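Local coordinates for protein putative methylthioribose-1-phosphate isomerase (Pyrococcus horikoshii OT3, PDB 6A34) that interconverts 5-methylthioribose 1-phosphate and 5-methylthioribulose 1-phosphate, an isomerisation in the methionine salvage pathway, at residues A[25-29]-A[30-34]; A[178-181]-A[182-186]; A[126-129]-A[130-134]; A[223-227]-A[228-232]. All coordinates share one frame; numbering follows the deposited sequence.

Contact 1 of 4, residues A[25-29]-A[30-34]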
loop_
_atom_site.group_PDB
_atom_site.type_symbol
_atom_site.label_atom_id
_atom_site.label_comp_id
_atom_site.label_asym_id
_atom_site.label_seq_id
_atom_site.Cartn_x
_atom_site.Cartn_y
_atom_site.Cartn_z
ATOM N N TYR A 25 32.439 10.726 0.720
ATOM C CA TYR A 25 31.245 11.545 1.011
ATOM C C TYR A 25 29.985 10.798 0.565
ATOM O O TYR A 25 29.934 10.381 -0.551
ATOM C CB TYR A 25 31.310 12.886 0.279
ATOM C CG TYR A 25 32.442 13.814 0.670
ATOM C CD1 TYR A 25 33.743 13.591 0.234
ATOM C CD2 TYR A 25 32.206 14.967 1.408
ATOM C CE1 TYR A 25 34.779 14.457 0.552
ATOM C CE2 TYR A 25 33.232 15.844 1.734
ATOM C CZ TYR A 25 34.528 15.596 1.304
ATOM O OH TYR A 25 35.551 16.453 1.617
ATOM N N MET A 26 28.977 10.690 1.445
ATOM C CA MET A 26 27.730 9.958 1.189
ATOM C C MET A 26 26.527 10.823 1.578
ATOM O O MET A 26 26.455 11.367 2.703
ATOM C CB MET A 26 27.630 8.666 2.004
ATOM C CG MET A 26 28.798 7.746 1.853
ATOM S SD MET A 26 28.496 6.245 2.781
ATOM C CE MET A 26 30.077 5.407 2.679
ATOM N N ILE A 27 25.563 10.923 0.663
ATOM C CA ILE A 27 24.263 11.395 1.054
ATOM C C ILE A 27 23.787 10.496 2.199
ATOM O O ILE A 27 23.984 9.296 2.135
ATOM C CB ILE A 27 23.282 11.393 -0.126
ATOM C CG1 ILE A 27 23.701 12.416 -1.177
ATOM C CG2 ILE A 27 21.856 11.639 0.371
ATOM C CD1 ILE A 27 22.917 12.310 -2.460
ATOM N N ASN A 28 23.241 11.098 3.264
ATOM C CA ASN A 28 22.759 10.337 4.400
ATOM C C ASN A 28 21.299 9.965 4.152
ATOM O O ASN A 28 20.380 10.760 4.435
ATOM C CB ASN A 28 22.876 11.075 5.734
ATOM C CG ASN A 28 22.690 10.130 6.900
ATOM O OD1 ASN A 28 21.885 9.198 6.826
ATOM N ND2 ASN A 28 23.491 10.309 7.938
ATOM N N GLN A 29 21.102 8.743 3.663
ATOM C CA GLN A 29 19.788 8.270 3.231
ATOM C C GLN A 29 18.947 7.864 4.452
ATOM O O GLN A 29 17.752 7.633 4.291
ATOM C CB GLN A 29 19.947 7.136 2.210
ATOM C CG GLN A 29 20.694 7.560 0.937
ATOM C CD GLN A 29 20.504 6.617 -0.232
ATOM O OE1 GLN A 29 19.393 6.154 -0.487
ATOM N NE2 GLN A 29 21.585 6.325 -0.954
ATOM N N ARG A 30 19.553 7.800 5.653
ATOM C CA ARG A 30 18.795 7.577 6.898
ATOM C C ARG A 30 18.071 8.847 7.356
ATOM O O ARG A 30 17.104 8.747 8.058
ATOM C CB ARG A 30 19.684 7.122 8.054
ATOM C CG ARG A 30 20.153 5.683 7.934
ATOM C CD ARG A 30 21.523 5.552 8.591
ATOM N NE ARG A 30 21.583 6.157 9.917
ATOM C CZ ARG A 30 21.154 5.567 11.032
ATOM N NH1 ARG A 30 20.687 4.324 10.997
ATOM N NH2 ARG A 30 21.189 6.231 12.174
ATOM N N LEU A 31 18.558 10.026 6.983
ATOM C CA LEU A 31 17.968 11.276 7.459
ATOM C C LEU A 31 16.843 11.738 6.516
ATOM O O LEU A 31 16.022 12.557 6.899
ATOM C CB LEU A 31 19.073 12.335 7.608
ATOM C CG LEU A 31 20.142 12.013 8.656
ATOM C CD1 LEU A 31 21.219 13.095 8.734
ATOM C CD2 LEU A 31 19.521 11.779 10.034
ATOM N N LEU A 32 16.793 11.192 5.295
ATOM C CA LEU A 32 15.804 11.633 4.311
ATOM C C LEU A 32 14.447 11.075 4.717
ATOM O O LEU A 32 14.381 10.000 5.328
ATOM C CB LEU A 32 16.206 11.169 2.904
ATOM C CG LEU A 32 17.418 11.883 2.305
ATOM C CD1 LEU A 32 17.833 11.242 0.993
ATOM C CD2 LEU A 32 17.164 13.371 2.120
ATOM N N PRO A 33 13.377 11.810 4.406
ATOM C CA PRO A 33 13.359 13.055 3.643
ATOM C C PRO A 33 13.333 14.344 4.482
ATOM O O PRO A 33 13.256 15.453 3.933
ATOM C CB PRO A 33 12.033 12.944 2.868
ATOM C CG PRO A 33 11.122 12.254 3.868
ATOM C CD PRO A 33 12.032 11.255 4.555
ATOM N N LYS A 34 13.400 14.180 5.804
ATOM C CA LYS A 34 13.359 15.273 6.784
ATOM C C LYS A 34 14.534 16.230 6.532
ATOM O O LYS A 34 14.346 17.444 6.382
ATOM C CB LYS A 34 13.345 14.636 8.178
ATOM C CG LYS A 34 13.120 15.567 9.362
ATOM C CD LYS A 34 13.359 14.852 10.688
ATOM C CE LYS A 34 12.588 15.427 11.858
ATOM N NZ LYS A 34 13.064 16.780 12.229
HETATM O O HOH W 1 22.235 9.182 10.699
HETATM O O HOH W 2 15.243 7.576 5.230
#
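Asn-28 OD1 accepts the backbone N-H of Arg-30 at 3.0 Å, in the plane of the amide carbonyl, closing an Asx turn just beyond strand 23-27. A type I beta turn over Asn-28 to Leu-31 is superposed on it, with Leu-31 N bonded to Asn-28 O at 3.2 Å from above the carbonyl plane. With its CG anti to the backbone N (chi1 -166°), the Asn-28 amide reaches forward along the chain to meet this N-H. Leu-31 packs against the same amide, its CG 3.6 Å from Asn-28 CG and its CD1 next to ND2. The other end of the amide has two acceptors: ND2 donates to Glu-39 on strand 38-41 and to a water that also accepts from Arg-30 NE at 3.2 Å, in the guanidinium plane. The amide is thereby fixed in its rotation from both ends. Leu-32 returns toward the strand and lays CD1 4.1 Å from Ile-27 CG2, while also packing on helix 206-217. Gln-29 turns its side chain elsewhere: NE2 bonds Leu-172 O and OE1 bonds Arg-57, which makes Gln-29 a second-shell partner of that probable substrate-binding arginine. Ahead of the cis peptide bond to Pro-33, a second water donates to Gln-29 O at 2.7 Å and to Leu-32 O at 2.6 Å.

Contact 2 of 4, residues A[178-181]-A[182-186]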
loop_
_atom_site.group_PDB
_atom_site.type_symbol
_atom_site.label_atom_id
_atom_site.label_comp_id
_atom_site.label_asym_id
_atom_site.label_seq_id
_atom_site.Cartn_x
_atom_site.Cartn_y
_atom_site.Cartn_z
ATOM N N GLY A 178 20.260 7.427 -11.457
ATOM C CA GLY A 178 19.284 6.359 -11.304
ATOM C C GLY A 178 19.162 5.529 -12.558
ATOM O O GLY A 178 19.782 5.841 -13.553
ATOM N N THR A 179 18.379 4.448 -12.473
ATOM C CA THR A 179 17.998 3.667 -13.632
ATOM C C THR A 179 16.715 4.291 -14.170
ATOM O O THR A 179 16.713 5.002 -15.209
ATOM C CB THR A 179 17.982 2.166 -13.301
ATOM O OG1 THR A 179 17.090 1.831 -12.234
ATOM C CG2 THR A 179 19.367 1.692 -12.912
ATOM N N VAL A 180 15.618 4.049 -13.444
ATOM C CA VAL A 180 14.394 4.762 -13.711
ATOM C C VAL A 180 14.734 6.263 -13.680
ATOM O O VAL A 180 14.340 7.050 -14.549
ATOM C CB VAL A 180 13.286 4.408 -12.686
ATOM C CG1 VAL A 180 12.100 5.360 -12.800
ATOM C CG2 VAL A 180 12.799 2.975 -12.808
ATOM N N GLY A 181 15.475 6.666 -12.660
ATOM C CA GLY A 181 15.735 8.104 -12.429
ATOM C C GLY A 181 16.379 8.787 -13.633
ATOM O O GLY A 181 16.070 9.918 -13.944
ATOM N N SER A 182 17.267 8.081 -14.331
ATOM C CA SER A 182 17.925 8.633 -15.499
ATOM C C SER A 182 16.914 8.857 -16.613
ATOM O O SER A 182 16.935 9.876 -17.281
ATOM C CB SER A 182 19.044 7.772 -15.975
ATOM O OG SER A 182 19.837 8.516 -16.877
ATOM N N VAL A 183 16.007 7.901 -16.775
ATOM C CA VAL A 183 15.055 7.956 -17.881
ATOM C C VAL A 183 14.142 9.156 -17.677
ATOM O O VAL A 183 13.938 9.916 -18.598
ATOM C CB VAL A 183 14.250 6.649 -18.014
ATOM C CG1 VAL A 183 13.094 6.789 -18.979
ATOM C CG2 VAL A 183 15.153 5.512 -18.454
ATOM N N VAL A 184 13.573 9.279 -16.472
ATOM C CA VAL A 184 12.659 10.359 -16.164
ATOM C C VAL A 184 13.398 11.708 -16.122
ATOM O O VAL A 184 12.803 12.743 -16.475
ATOM C CB VAL A 184 11.847 10.090 -14.889
ATOM C CG1 VAL A 184 10.972 8.861 -15.051
ATOM C CG2 VAL A 184 12.722 9.965 -13.659
ATOM N N ARG A 185 14.681 11.718 -15.752
ATOM C CA ARG A 185 15.450 13.006 -15.788
ATOM C C ARG A 185 15.659 13.459 -17.250
ATOM O O ARG A 185 15.405 14.587 -17.591
ATOM C CB ARG A 185 16.744 12.876 -14.984
ATOM C CG ARG A 185 16.500 12.981 -13.486
ATOM C CD ARG A 185 17.740 12.622 -12.687
ATOM N NE ARG A 185 17.588 13.058 -11.298
ATOM C CZ ARG A 185 17.155 12.290 -10.309
ATOM N NH1 ARG A 185 17.060 10.980 -10.486
ATOM N NH2 ARG A 185 16.815 12.838 -9.148
ATOM N N VAL A 186 16.004 12.533 -18.147
ATOM C CA VAL A 186 16.155 12.892 -19.534
ATOM C C VAL A 186 14.810 13.371 -20.099
ATOM O O VAL A 186 14.749 14.386 -20.796
ATOM C CB VAL A 186 16.733 11.730 -20.349
ATOM C CG1 VAL A 186 16.678 12.028 -21.823
ATOM C CG2 VAL A 186 18.148 11.407 -19.926
#
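Val-184 N donates to Val-180 O at 3.0 Å, almost in line with the carbonyl bond, and Arg-185 N follows to Gly-181 O at 2.9 Å. One step earlier the backbone bonding is looser: Thr-179 O receives both Ser-182 N and Val-183 N, each weakly. Apolar contact is slight, Val-180 CG1 meeting Val-184 CG1 at 4.3 Å one turn on. Carbonyl-to-carbon contacts are closer. The extended aliphatic part of Arg-185 runs alongside Gly-181 O, with CG at 3.1 Å and CD at 3.4 Å, bringing NH1 to within 3.7 Å of Gly-181 CA. The charged end is held by residues beyond this turn: NE and NH2 form salt bridges with Asp-218 and Glu-214, and NH1 bonds Leu-177 O. Replacing Arg-185 with a leucine would probably leave Asp-218 and Glu-214 without this countercharge and the Leu-177 carbonyl without its donor. Ser-182 OG in turn is hydrogen-bonded to Asn-147 O of helix 125-157. The segment is the N-terminal entry and opening turns of helix 180-189, the crossover helix of a beta-alpha-beta unit linking strands 161-165 and 193-199 in a Rossmann-like sheet.

Contact 3 of 4, residues A[126-129]-A[130-134]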
loop_
_atom_site.group_PDB
_atom_site.type_symbol
_atom_site.label_atom_id
_atom_site.label_comp_id
_atom_site.label_asym_id
_atom_site.label_seq_id
_atom_site.Cartn_x
_atom_site.Cartn_y
_atom_site.Cartn_z
ATOM N N ASP A 126 53.893 2.819 -4.903
ATOM C CA ASP A 126 53.152 4.037 -5.352
ATOM C C ASP A 126 52.206 3.687 -6.521
ATOM O O ASP A 126 51.150 4.289 -6.660
ATOM C CB ASP A 126 54.049 5.244 -5.666
ATOM C CG ASP A 126 55.258 5.028 -6.575
ATOM O OD1 ASP A 126 55.752 3.905 -6.693
ATOM O OD2 ASP A 126 55.704 6.005 -7.158
ATOM N N GLU A 127 52.590 2.706 -7.334
ATOM C CA GLU A 127 51.834 2.307 -8.513
ATOM C C GLU A 127 50.642 1.438 -8.085
ATOM O O GLU A 127 49.606 1.505 -8.712
ATOM C CB GLU A 127 52.730 1.584 -9.521
ATOM C CG GLU A 127 52.010 0.897 -10.677
ATOM C CD GLU A 127 51.227 1.734 -11.681
ATOM O OE1 GLU A 127 51.321 2.947 -11.645
ATOM O OE2 GLU A 127 50.527 1.148 -12.518
ATOM N N ILE A 128 50.803 0.620 -7.045
ATOM C CA ILE A 128 49.692 -0.168 -6.488
ATOM C C ILE A 128 48.629 0.785 -5.919
ATOM O O ILE A 128 47.439 0.671 -6.222
ATOM C CB ILE A 128 50.185 -1.166 -5.426
ATOM C CG1 ILE A 128 51.114 -2.223 -6.025
ATOM C CG2 ILE A 128 49.011 -1.796 -4.685
ATOM C CD1 ILE A 128 51.890 -3.009 -4.984
ATOM N N LYS A 129 49.079 1.718 -5.080
ATOM C CA LYS A 129 48.234 2.794 -4.583
ATOM C C LYS A 129 47.496 3.464 -5.746
ATOM O O LYS A 129 46.263 3.622 -5.686
ATOM C CB LYS A 129 49.053 3.811 -3.785
ATOM C CG LYS A 129 49.617 3.276 -2.470
ATOM C CD LYS A 129 50.200 4.349 -1.552
ATOM C CE LYS A 129 50.572 3.809 -0.180
ATOM N NZ LYS A 129 51.536 4.668 0.552
ATOM N N ARG A 130 48.241 3.875 -6.779
ATOM C CA ARG A 130 47.642 4.623 -7.880
ATOM C C ARG A 130 46.511 3.797 -8.509
ATOM O O ARG A 130 45.468 4.337 -8.852
ATOM C CB ARG A 130 48.652 4.964 -8.982
ATOM C CG ARG A 130 48.156 5.995 -9.993
ATOM C CD ARG A 130 49.067 6.197 -11.200
ATOM N NE ARG A 130 49.192 4.984 -11.988
ATOM C CZ ARG A 130 48.248 4.484 -12.787
ATOM N NH1 ARG A 130 47.139 5.172 -13.023
ATOM N NH2 ARG A 130 48.426 3.297 -13.348
ATOM N N LEU A 131 46.777 2.503 -8.688
ATOM C CA LEU A 131 45.905 1.578 -9.352
ATOM C C LEU A 131 44.601 1.388 -8.554
ATOM O O LEU A 131 43.519 1.379 -9.144
ATOM C CB LEU A 131 46.633 0.248 -9.524
ATOM C CG LEU A 131 47.584 0.177 -10.714
ATOM C CD1 LEU A 131 48.457 -1.057 -10.605
ATOM C CD2 LEU A 131 46.834 0.202 -12.030
ATOM N N ILE A 132 44.725 1.229 -7.236
ATOM C CA ILE A 132 43.584 1.035 -6.372
ATOM C C ILE A 132 42.642 2.227 -6.497
ATOM O O ILE A 132 41.449 2.043 -6.616
ATOM C CB ILE A 132 44.021 0.878 -4.908
ATOM C CG1 ILE A 132 44.719 -0.457 -4.667
ATOM C CG2 ILE A 132 42.840 1.085 -3.967
ATOM C CD1 ILE A 132 45.462 -0.497 -3.358
ATOM N N VAL A 133 43.200 3.441 -6.399
ATOM C CA VAL A 133 42.398 4.635 -6.388
ATOM C C VAL A 133 41.700 4.741 -7.754
ATOM O O VAL A 133 40.480 5.055 -7.835
ATOM C CB VAL A 133 43.227 5.894 -6.055
ATOM C CG1 VAL A 133 42.438 7.181 -6.306
ATOM C CG2 VAL A 133 43.775 5.855 -4.632
ATOM N N GLN A 134 42.469 4.471 -8.814
ATOM C CA GLN A 134 41.981 4.593 -10.153
ATOM C C GLN A 134 40.794 3.629 -10.356
ATOM O O GLN A 134 39.796 4.011 -10.946
ATOM C CB GLN A 134 43.101 4.329 -11.165
ATOM C CG GLN A 134 42.620 4.303 -12.610
ATOM C CD GLN A 134 43.748 4.145 -13.602
ATOM O OE1 GLN A 134 44.230 5.117 -14.183
ATOM N NE2 GLN A 134 44.173 2.913 -13.800
#
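The early turns of the long helix 125-157 carry an i to i+3 salt bridge between Glu-127 and Arg-130. The two side chains lie side by side and point the same way, with carboxylate and guanidinium planes 35° apart. Arg-130 grips side-on, NE to Glu-127 OE1 at 3.0 Å and NH2 to Glu-127 OE2 at 3.1 Å, each oxygen approached on its syn side but somewhat out of the carboxylate plane. Glu-127 leaves the helix with CG anti to the backbone N and then bends at chi2 (64°), which turns the carboxylate toward the guanidinium of Arg-130. There OE2 also lies 3.6 Å from Leu-131 CD1. The far side of the guanidinium, NH1, makes a weak bond to Gln-134 OE1. An alanine in place of Glu-127 is likely to leave the Arg-130 guanidinium without this countercharge, more dependent on its weak bond to Gln-134, and to take away one contact of Leu-131 CD1. Ile-132 N bonds Ile-128 O at 3.0 Å. On the inward face of the helix, Ile-128 CG2 touches Ile-132 CD1 at 4.0 Å. These isoleucines pack onto Phe-85 of helix 82-97, Ile-132 reaching also Ala-74 of helix 59-76 and Val-117 of helix 104-119, while the salt bridge lies on the outer side of this helical bundle.

Contact 4 of 4, residues A[223-227]-A[228-232]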
loop_
_atom_site.group_PDB
_atom_site.type_symbol
_atom_site.label_atom_id
_atom_site.label_comp_id
_atom_site.label_asym_id
_atom_site.label_seq_id
_atom_site.Cartn_x
_atom_site.Cartn_y
_atom_site.Cartn_z
ATOM N N LYS A 223 3.461 13.209 -8.327
ATOM C CA LYS A 223 2.291 13.003 -7.503
ATOM C C LYS A 223 2.434 11.685 -6.741
ATOM O O LYS A 223 2.608 10.619 -7.368
ATOM C CB LYS A 223 1.017 12.997 -8.344
ATOM C CG LYS A 223 0.368 14.357 -8.519
ATOM C CD LYS A 223 -1.097 14.307 -8.877
ATOM C CE LYS A 223 -1.499 15.442 -9.798
ATOM N NZ LYS A 223 -0.938 16.741 -9.367
ATOM N N LEU A 224 2.346 11.760 -5.405
ATOM C CA LEU A 224 2.593 10.591 -4.545
ATOM C C LEU A 224 1.244 9.937 -4.243
ATOM O O LEU A 224 0.306 10.654 -3.963
ATOM C CB LEU A 224 3.284 11.072 -3.270
ATOM C CG LEU A 224 3.522 10.014 -2.205
ATOM C CD1 LEU A 224 4.499 8.957 -2.707
ATOM C CD2 LEU A 224 4.067 10.672 -0.940
ATOM N N ILE A 225 1.128 8.615 -4.447
ATOM C CA ILE A 225 -0.134 7.882 -4.207
ATOM C C ILE A 225 0.109 6.625 -3.367
ATOM O O ILE A 225 1.211 6.025 -3.368
ATOM C CB ILE A 225 -0.809 7.459 -5.522
ATOM C CG1 ILE A 225 0.127 6.602 -6.375
ATOM C CG2 ILE A 225 -1.385 8.644 -6.305
ATOM C CD1 ILE A 225 -0.588 6.007 -7.537
ATOM N N ALA A 226 -0.969 6.170 -2.719
ATOM C CA ALA A 226 -0.982 4.867 -2.061
ATOM C C ALA A 226 -0.936 3.803 -3.161
ATOM O O ALA A 226 -1.473 3.995 -4.236
ATOM C CB ALA A 226 -2.202 4.703 -1.174
ATOM N N ASP A 227 -0.287 2.682 -2.865
ATOM C CA ASP A 227 -0.119 1.558 -3.817
ATOM C C ASP A 227 -1.469 1.101 -4.367
ATOM O O ASP A 227 -1.592 0.764 -5.532
ATOM C CB ASP A 227 0.621 0.437 -3.105
ATOM C CG ASP A 227 2.001 0.874 -2.650
ATOM O OD1 ASP A 227 2.693 1.533 -3.474
ATOM O OD2 ASP A 227 2.380 0.555 -1.475
ATOM N N ASN A 228 -2.457 1.056 -3.473
ATOM C CA ASN A 228 -3.837 0.759 -3.764
ATOM C C ASN A 228 -4.352 1.604 -4.924
ATOM O O ASN A 228 -5.273 1.206 -5.610
ATOM C CB ASN A 228 -4.748 1.021 -2.547
ATOM C CG ASN A 228 -4.816 -0.158 -1.604
ATOM O OD1 ASN A 228 -4.668 -1.314 -2.036
ATOM N ND2 ASN A 228 -5.052 0.117 -0.336
ATOM N N ALA A 229 -3.833 2.809 -5.102
ATOM C CA ALA A 229 -4.459 3.683 -6.078
ATOM C C ALA A 229 -3.852 3.510 -7.472
ATOM O O ALA A 229 -4.272 4.197 -8.419
ATOM C CB ALA A 229 -4.309 5.129 -5.619
ATOM N N ALA A 230 -2.813 2.689 -7.635
ATOM C CA ALA A 230 -2.166 2.688 -8.987
ATOM C C ALA A 230 -3.163 2.172 -10.031
ATOM O O ALA A 230 -3.202 2.637 -11.156
ATOM C CB ALA A 230 -0.886 1.895 -8.972
ATOM N N ALA A 231 -4.002 1.215 -9.636
ATOM C CA ALA A 231 -4.960 0.619 -10.564
ATOM C C ALA A 231 -5.992 1.668 -10.945
ATOM O O ALA A 231 -6.429 1.729 -12.042
ATOM C CB ALA A 231 -5.627 -0.545 -9.913
ATOM N N PHE A 232 -6.340 2.512 -9.972
ATOM C CA PHE A 232 -7.323 3.543 -10.156
ATOM C C PHE A 232 -6.806 4.585 -11.154
ATOM O O PHE A 232 -7.469 4.942 -12.130
ATOM C CB PHE A 232 -7.671 4.197 -8.817
ATOM C CG PHE A 232 -8.707 5.282 -8.969
ATOM C CD1 PHE A 232 -10.051 4.961 -9.060
ATOM C CD2 PHE A 232 -8.324 6.614 -9.094
ATOM C CE1 PHE A 232 -11.007 5.954 -9.199
ATOM C CE2 PHE A 232 -9.277 7.607 -9.276
ATOM C CZ PHE A 232 -10.618 7.273 -9.304
HETATM O O HOH W 3 -3.131 -0.640 -7.433
#
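Ile-225, the last residue of strand 222-225, packs its side chain against the turn that leads into helix 230-235. Its CB lies 4.2 Å from Ala-229 CB. CG1 then takes the position between the backbone N and carbonyl carbon (chi1 57°), and CD1 at the tip comes to rest 4.0 Å from Ala-230 CA, beside the peptide joining Ala-229 to Ala-230. Trp-197 and Asp-199 of the neighbouring strand 193-199 also touch this isoleucine. The turn itself is made by two overlapping i to i+3 bonds, Ala-229 N to Ala-226 O at 2.8 Å and Ala-230 N to Asp-227 O at 3.1 Å, both donors standing above the carbonyl plane. Asp-227 O is gripped twice, because a water donates to it at 2.8 Å and accepts from Ala-231 N at 3.0 Å, bridging this i to i+4 pair at the start of the helix. Asp-227 OD1 and OD2 take the backbone N-H groups of Thr-201 and Arg-202 of the same chain. Asn-228 ND2 bonds Arg-202 O of the second subunit. The small alanines are consistent with the close turn, whereas its polar side chains are spent on tying it to the loop after strand 193-199 and to the dimer partner.

Overall arrangement
Along the chain the order is contact 1, contact 3, contact 2, contact 4. Contact 1 ends the middle strand of the small antiparallel sheet; contact 3, about 30 Å away between centres, lies in the helical bundle. Contact 2 lies in a helix crossing over between two strands of the large mixed sheet, contact 4 at its strand 222-225, outermost within this chain, where Leu-224 makes backbone bonds to the second subunit. The centres of contacts 3 and 4 are about 49 Å apart, yet helix 125-157 runs from contact 3 to Ser-182 of contact 2. Contacts 1, 2 and 4 lie near predicted substrate-binding or catalytic residues, contact 3 away from them.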